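Local atomic coordinates of indole-3-pyruvate decarboxylase (Azospirillum brasilense, PDB entry 2NXW), a protein that catalyses the decarboxylation of indole-3-pyruvate to indole-3-acetaldehyde with thiamine diphosphate and magnesium, a step of auxin biosynthesis. Residues 394-399 with 444-449; 422-427 with 449-454. All coordinates share one frame; numbering follows the deposited sequence.

Interactions 1 and 2 lie side by side in the C-terminal TPP-binding domain, their centres about 10 Å apart, and meet at the same thiamine diphosphate and magnesium ion. Along the chain their segments alternate: 394-399, then 422-427, then 444-449, which runs directly into 449-454. Interaction 1 pairs two strands inside the parallel sheet. Interaction 2 sets the loop before helix 427-437 against helix 449-455, which starts where strand 443-448 ends. Asp449 belongs to both contacts, and the carboxylate of Asp399 in interaction 1 probably hydrogen-bonds Gly425 N and Gly427 N in interaction 2. The C-terminal ends of two inner strands thus lie near, and probably position, the diphosphate-binding helix start and the pyrimidine-holding loop.

Interaction 1: 394-399 with 444-449; sequences LLIAAD and LTVVGD. With MG (magnesium ion), chain C; TPP (thiamine diphosphate), chain E.
With CG opposite the backbone N (chi1 170°), Leu444 runs alongside Ile396, both side chains pointing the same way and CD2 lying 4.1 Å from Ile396 CG1. Val446 is turned so that CG2 sits between its own backbone N and carbonyl carbon; this presses CG2 to 3.4 Å from Ala398 CB, closer than ordinary van der Waals contact. Ile396 CG2 reaches the same Val446 methyl at a slant, and these four residues share one face of the sheet. On the other face Thr445 OG1 stands beside the methyl of Ala397. Leu394 CD1 comes across Leu444 CB at nearly a right angle. The backbones run parallel with a 25° twist. Leu444 N donates to Leu395 O (3.1 Å) and Val446 N to Ala397 O (2.9 Å), while Ala397 N and Asp399 N return bonds to Leu444 O and Val446 O. Past the paired strands, Val447 CG2 packs 3.9 Å from Asp399 CB, whose buried carboxylate is held by Gly425 N and Gly427 N. Strand 395-398 is bonded along its other edge to residues 413-416, and strand 470-475 lies beyond 443-448. The second strand ends in Gly448, the N-cap of the next helix, and Asp449, whose OD1 binds magnesium together with the diphosphate, Asn476 and Ser478. A parallel strand leading into Gly-Asp-Gly at the metal is the signature cofactor motif of thiamine diphosphate enzymes.

Interaction 2: 422-427 with 449-454; sequences AGMGFG and DGAFQM. With MG (magnesium ion), chain C; TPP (thiamine diphosphate), chain E.
Met424 reaches from the loop to the start of helix 449-455, and its bend at chi3 (67°) swings CE to within 3.3 Å of Ala451 N. This is the tight part of the contact. Met424 SD lies against the thiazolium ring, 3.2 Å from C4 of thiamine diphosphate, while Met454, extended beyond CG, brings SD to 3.6 Å from Met424 CB and its methyl beside Met424 CE. The other side is looser: Gly425 N is 4.3 Å from Met454 SD, and Ala422, partly exposed, does not touch the helix and meets the cofactor instead. Backbone angles at Gly425 call for glycine, and a side chain on Gly450 would run into O7 of the cofactor. Both segments grip thiamine diphosphate through backbone atoms. Ala422 O accepts from N4' (2.7 Å) and Met424 N donates to N3' (3.1 Å, 169° at the hydrogen). Gly450 N and Ala451 N, at the helix start, bond O2A and O1A, where the helix end probably stabilises the negative diphosphate. Met454 also packs on His67 of the second subunit. An alanine in place of Met424 would probably leave the thiazolium without its support and open a gap beside Ala451 and Met454. With CG on the pyrimidine and SD on the thiazolium, Met424 probably supports the family's V shape, N4' close to C2, consistent with deprotonation of C2 by the 4'-imino tautomer.

Interaction 1: 394-399 with 444-449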
loop_
_atom_site.group_PDB
_atom_site.type_symbol
_atom_site.label_atom_id
_atom_site.label_comp_id
_atom_site.label_asym_id
_atom_site.label_seq_id
_atom_site.Cartn_x
_atom_site.Cartn_y
_atom_site.Cartn_z
ATOM N N LEU A 394 34.749 -31.147 -3.557
ATOM C CA LEU A 394 34.368 -30.096 -4.494
ATOM C C LEU A 394 33.359 -29.189 -3.812
ATOM O O LEU A 394 32.682 -29.598 -2.860
ATOM C CB LEU A 394 33.691 -30.680 -5.742
ATOM C CG LEU A 394 34.451 -31.671 -6.630
ATOM C CD1 LEU A 394 33.680 -31.886 -7.930
ATOM C CD2 LEU A 394 35.849 -31.117 -6.928
ATOM N N LEU A 395 33.267 -27.951 -4.281
ATOM C CA LEU A 395 32.242 -27.053 -3.758
ATOM C C LEU A 395 30.947 -27.584 -4.388
ATOM O O LEU A 395 30.938 -28.006 -5.546
ATOM C CB LEU A 395 32.493 -25.604 -4.200
ATOM C CG LEU A 395 31.372 -24.624 -3.811
ATOM C CD1 LEU A 395 31.989 -23.292 -3.370
ATOM C CD2 LEU A 395 30.402 -24.431 -4.979
ATOM N N ILE A 396 29.859 -27.558 -3.624
ATOM C CA ILE A 396 28.587 -28.056 -4.112
ATOM C C ILE A 396 27.592 -26.930 -4.325
ATOM O O ILE A 396 27.455 -26.044 -3.477
ATOM C CB ILE A 396 27.969 -29.050 -3.096
ATOM C CG1 ILE A 396 28.887 -30.262 -2.956
ATOM C CG2 ILE A 396 26.562 -29.483 -3.540
ATOM C CD1 ILE A 396 28.464 -31.250 -1.852
ATOM N N ALA A 397 26.930 -26.957 -5.478
ATOM C CA ALA A 397 25.867 -26.003 -5.776
ATOM C C ALA A 397 24.606 -26.866 -5.726
ATOM O O ALA A 397 24.524 -27.907 -6.380
ATOM C CB ALA A 397 26.041 -25.404 -7.161
ATOM N N ALA A 398 23.631 -26.458 -4.935
ATOM C CA ALA A 398 22.415 -27.240 -4.827
ATOM C C ALA A 398 21.188 -26.409 -5.143
ATOM O O ALA A 398 21.149 -25.209 -4.885
ATOM C CB ALA A 398 22.292 -27.808 -3.411
ATOM N N ASP A 399 20.189 -27.059 -5.731
ATOM C CA ASP A 399 18.924 -26.402 -6.017
ATOM C C ASP A 399 18.066 -26.608 -4.766
ATOM O O ASP A 399 18.547 -27.140 -3.759
ATOM C CB ASP A 399 18.243 -27.047 -7.228
ATOM C CG ASP A 399 17.419 -26.049 -8.026
ATOM O OD1 ASP A 399 16.414 -25.546 -7.477
ATOM O OD2 ASP A 399 17.772 -25.768 -9.191
ATOM N N LEU A 444 30.386 -29.549 -8.149
ATOM C CA LEU A 444 29.429 -30.652 -8.097
ATOM C C LEU A 444 28.061 -30.028 -7.861
ATOM O O LEU A 444 27.853 -29.318 -6.879
ATOM C CB LEU A 444 29.756 -31.604 -6.945
ATOM C CG LEU A 444 28.695 -32.669 -6.629
ATOM C CD1 LEU A 444 28.483 -33.571 -7.840
ATOM C CD2 LEU A 444 29.146 -33.481 -5.417
ATOM N N THR A 445 27.140 -30.280 -8.776
ATOM C CA THR A 445 25.792 -29.749 -8.642
ATOM C C THR A 445 24.813 -30.865 -8.306
ATOM O O THR A 445 24.878 -31.937 -8.898
ATOM C CB THR A 445 25.336 -29.112 -9.958
ATOM O OG1 THR A 445 26.222 -28.035 -10.284
ATOM C CG2 THR A 445 23.915 -28.575 -9.845
ATOM N N VAL A 446 23.936 -30.619 -7.333
ATOM C CA VAL A 446 22.878 -31.581 -7.005
ATOM C C VAL A 446 21.554 -30.859 -7.303
ATOM O O VAL A 446 21.365 -29.692 -6.948
ATOM C CB VAL A 446 22.940 -32.087 -5.537
ATOM C CG1 VAL A 446 24.216 -32.917 -5.336
ATOM C CG2 VAL A 446 22.890 -30.931 -4.565
ATOM N N VAL A 447 20.643 -31.560 -7.966
ATOM C CA VAL A 447 19.399 -30.947 -8.416
ATOM C C VAL A 447 18.335 -32.022 -8.633
ATOM O O VAL A 447 18.646 -33.136 -9.055
ATOM C CB VAL A 447 19.686 -30.183 -9.761
ATOM C CG1 VAL A 447 20.274 -31.152 -10.800
ATOM C CG2 VAL A 447 18.426 -29.517 -10.304
ATOM N N GLY A 448 17.086 -31.678 -8.345
ATOM C CA GLY A 448 15.993 -32.624 -8.532
ATOM C C GLY A 448 15.425 -32.585 -9.943
ATOM O O GLY A 448 15.780 -31.726 -10.750
ATOM N N ASP A 449 14.529 -33.516 -10.263
ATOM C CA ASP A 449 13.945 -33.551 -11.590
ATOM C C ASP A 449 13.062 -32.339 -11.901
ATOM O O ASP A 449 13.087 -31.808 -13.012
ATOM C CB ASP A 449 13.176 -34.881 -11.824
ATOM C CG ASP A 449 12.129 -35.190 -10.749
ATOM O OD1 ASP A 449 12.440 -35.158 -9.534
ATOM O OD2 ASP A 449 10.995 -35.511 -11.161
HETATM MG MG MG C . 11.786 -34.664 -7.651
HETATM N "N1'" TPP E . 8.590 -22.638 -8.044
HETATM C "C2'" TPP E . 9.786 -22.106 -7.747
HETATM C CM2 TPP E . 10.482 -21.215 -8.765
HETATM N "N3'" TPP E . 10.368 -22.344 -6.568
HETATM C "C4'" TPP E . 9.784 -23.130 -5.619
HETATM N "N4'" TPP E . 10.392 -23.282 -4.410
HETATM C "C5'" TPP E . 8.538 -23.772 -5.914
HETATM C "C6'" TPP E . 7.948 -23.473 -7.159
HETATM C "C7'" TPP E . 7.823 -24.718 -4.922
HETATM N N3 TPP E . 8.573 -26.030 -4.659
HETATM C C2 TPP E . 9.304 -26.131 -3.546
HETATM S S1 TPP E . 9.947 -27.762 -3.600
HETATM C C5 TPP E . 9.190 -28.254 -5.112
HETATM C C4 TPP E . 8.471 -27.125 -5.493
HETATM C CM4 TPP E . 7.626 -27.117 -6.797
HETATM C C6 TPP E . 9.340 -29.576 -5.751
HETATM C C7 TPP E . 10.793 -29.753 -6.232
HETATM O O7 TPP E . 10.779 -30.922 -7.011
HETATM P PA TPP E . 12.237 -31.451 -7.331
HETATM O O1A TPP E . 13.115 -30.412 -8.024
HETATM O O2A TPP E . 12.008 -32.669 -8.224
HETATM O O3A TPP E . 12.996 -31.927 -6.015
HETATM P PB TPP E . 12.269 -32.946 -4.931
HETATM O O1B TPP E . 11.558 -34.081 -5.672
HETATM O O2B TPP E . 13.451 -33.454 -4.056
HETATM O O3B TPP E . 11.303 -32.172 -4.047
HETATM O O HOH W 1 13.835 -34.960 -7.150
#

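Interaction 2: 422-427 with 449-454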
loop_
_atom_site.group_PDB
_atom_site.type_symbol
_atom_site.label_atom_id
_atom_site.label_comp_id
_atom_site.label_asym_id
_atom_site.label_seq_id
_atom_site.Cartn_x
_atom_site.Cartn_y
_atom_site.Cartn_z
ATOM N N ALA A 422 14.680 -20.309 -0.931
ATOM C CA ALA A 422 14.021 -21.551 -1.350
ATOM C C ALA A 422 13.427 -21.550 -2.749
ATOM O O ALA A 422 12.472 -22.281 -3.019
ATOM C CB ALA A 422 12.947 -21.935 -0.332
ATOM N N GLY A 423 13.995 -20.755 -3.645
ATOM C CA GLY A 423 13.494 -20.722 -5.008
ATOM C C GLY A 423 14.193 -21.763 -5.867
ATOM O O GLY A 423 15.409 -21.928 -5.802
ATOM N N MET A 424 13.419 -22.470 -6.675
ATOM C CA MET A 424 13.969 -23.491 -7.563
ATOM C C MET A 424 14.579 -22.922 -8.831
ATOM O O MET A 424 14.174 -21.857 -9.316
ATOM C CB MET A 424 12.878 -24.475 -7.988
ATOM C CG MET A 424 12.387 -25.380 -6.898
ATOM S SD MET A 424 10.884 -26.189 -7.408
ATOM C CE MET A 424 11.474 -27.263 -8.765
ATOM N N GLY A 425 15.531 -23.677 -9.384
ATOM C CA GLY A 425 16.178 -23.304 -10.630
ATOM C C GLY A 425 17.586 -22.798 -10.443
ATOM O O GLY A 425 18.353 -22.707 -11.393
ATOM N N PHE A 426 17.939 -22.510 -9.202
ATOM C CA PHE A 426 19.258 -21.977 -8.874
ATOM C C PHE A 426 20.431 -22.929 -9.135
ATOM O O PHE A 426 21.505 -22.505 -9.565
ATOM C CB PHE A 426 19.249 -21.612 -7.378
ATOM C CG PHE A 426 20.556 -21.094 -6.843
ATOM C CD1 PHE A 426 20.837 -19.737 -6.879
ATOM C CD2 PHE A 426 21.475 -21.949 -6.241
ATOM C CE1 PHE A 426 22.014 -19.231 -6.316
ATOM C CE2 PHE A 426 22.656 -21.453 -5.673
ATOM C CZ PHE A 426 22.929 -20.100 -5.706
ATOM N N GLY A 427 20.203 -24.212 -8.885
ATOM C CA GLY A 427 21.266 -25.204 -8.931
ATOM C C GLY A 427 22.242 -25.308 -10.077
ATOM O O GLY A 427 23.447 -25.063 -9.908
ATOM N N ASP A 449 14.529 -33.516 -10.263
ATOM C CA ASP A 449 13.945 -33.551 -11.590
ATOM C C ASP A 449 13.062 -32.339 -11.901
ATOM O O ASP A 449 13.087 -31.808 -13.012
ATOM C CB ASP A 449 13.176 -34.881 -11.824
ATOM C CG ASP A 449 12.129 -35.190 -10.749
ATOM O OD1 ASP A 449 12.440 -35.158 -9.534
ATOM O OD2 ASP A 449 10.995 -35.511 -11.161
ATOM N N GLY A 450 12.293 -31.895 -10.915
ATOM C CA GLY A 450 11.450 -30.732 -11.132
ATOM C C GLY A 450 12.288 -29.502 -11.433
ATOM O O GLY A 450 11.998 -28.747 -12.374
ATOM N N ALA A 451 13.341 -29.302 -10.647
ATOM C CA ALA A 451 14.211 -28.143 -10.864
ATOM C C ALA A 451 15.002 -28.245 -12.166
ATOM O O ALA A 451 15.226 -27.235 -12.836
ATOM C CB ALA A 451 15.159 -27.970 -9.702
ATOM N N PHE A 452 15.431 -29.451 -12.526
ATOM C CA PHE A 452 16.180 -29.591 -13.762
ATOM C C PHE A 452 15.304 -29.210 -14.959
ATOM O O PHE A 452 15.785 -28.630 -15.923
ATOM C CB PHE A 452 16.696 -31.020 -13.921
ATOM C CG PHE A 452 17.747 -31.160 -14.981
ATOM C CD1 PHE A 452 19.097 -31.113 -14.648
ATOM C CD2 PHE A 452 17.386 -31.294 -16.315
ATOM C CE1 PHE A 452 20.080 -31.200 -15.650
ATOM C CE2 PHE A 452 18.358 -31.375 -17.317
ATOM C CZ PHE A 452 19.709 -31.327 -16.973
ATOM N N GLN A 453 14.017 -29.551 -14.909
ATOM C CA GLN A 453 13.111 -29.204 -15.997
ATOM C C GLN A 453 13.039 -27.689 -16.195
ATOM O O GLN A 453 12.688 -27.213 -17.266
ATOM C CB GLN A 453 11.700 -29.727 -15.706
ATOM C CG GLN A 453 11.560 -31.231 -15.747
ATOM C CD GLN A 453 10.195 -31.655 -15.289
ATOM O OE1 GLN A 453 9.225 -30.906 -15.425
ATOM N NE2 GLN A 453 10.100 -32.869 -14.762
ATOM N N MET A 454 13.361 -26.946 -15.144
ATOM C CA MET A 454 13.338 -25.490 -15.211
ATOM C C MET A 454 14.590 -24.879 -15.832
ATOM O O MET A 454 14.496 -24.114 -16.794
ATOM C CB MET A 454 13.172 -24.888 -13.806
ATOM C CG MET A 454 11.866 -25.252 -13.103
ATOM S SD MET A 454 11.826 -24.470 -11.465
ATOM C CE MET A 454 10.098 -24.746 -11.002
HETATM MG MG MG C . 11.786 -34.664 -7.651
HETATM N "N1'" TPP E . 8.590 -22.638 -8.044
HETATM C "C2'" TPP E . 9.786 -22.106 -7.747
HETATM C CM2 TPP E . 10.482 -21.215 -8.765
HETATM N "N3'" TPP E . 10.368 -22.344 -6.568
HETATM C "C4'" TPP E . 9.784 -23.130 -5.619
HETATM N "N4'" TPP E . 10.392 -23.282 -4.410
HETATM C "C5'" TPP E . 8.538 -23.772 -5.914
HETATM C "C6'" TPP E . 7.948 -23.473 -7.159
HETATM C "C7'" TPP E . 7.823 -24.718 -4.922
HETATM N N3 TPP E . 8.573 -26.030 -4.659
HETATM C C2 TPP E . 9.304 -26.131 -3.546
HETATM S S1 TPP E . 9.947 -27.762 -3.600
HETATM C C5 TPP E . 9.190 -28.254 -5.112
HETATM C C4 TPP E . 8.471 -27.125 -5.493
HETATM C CM4 TPP E . 7.626 -27.117 -6.797
HETATM C C6 TPP E . 9.340 -29.576 -5.751
HETATM C C7 TPP E . 10.793 -29.753 -6.232
HETATM O O7 TPP E . 10.779 -30.922 -7.011
HETATM P PA TPP E . 12.237 -31.451 -7.331
HETATM O O1A TPP E . 13.115 -30.412 -8.024
HETATM O O2A TPP E . 12.008 -32.669 -8.224
HETATM O O3A TPP E . 12.996 -31.927 -6.015
HETATM P PB TPP E . 12.269 -32.946 -4.931
HETATM O O1B TPP E . 11.558 -34.081 -5.672
HETATM O O2B TPP E . 13.451 -33.454 -4.056
HETATM O O3B TPP E . 11.303 -32.172 -4.047
HETATM O O HOH W 1 13.835 -34.960 -7.150
#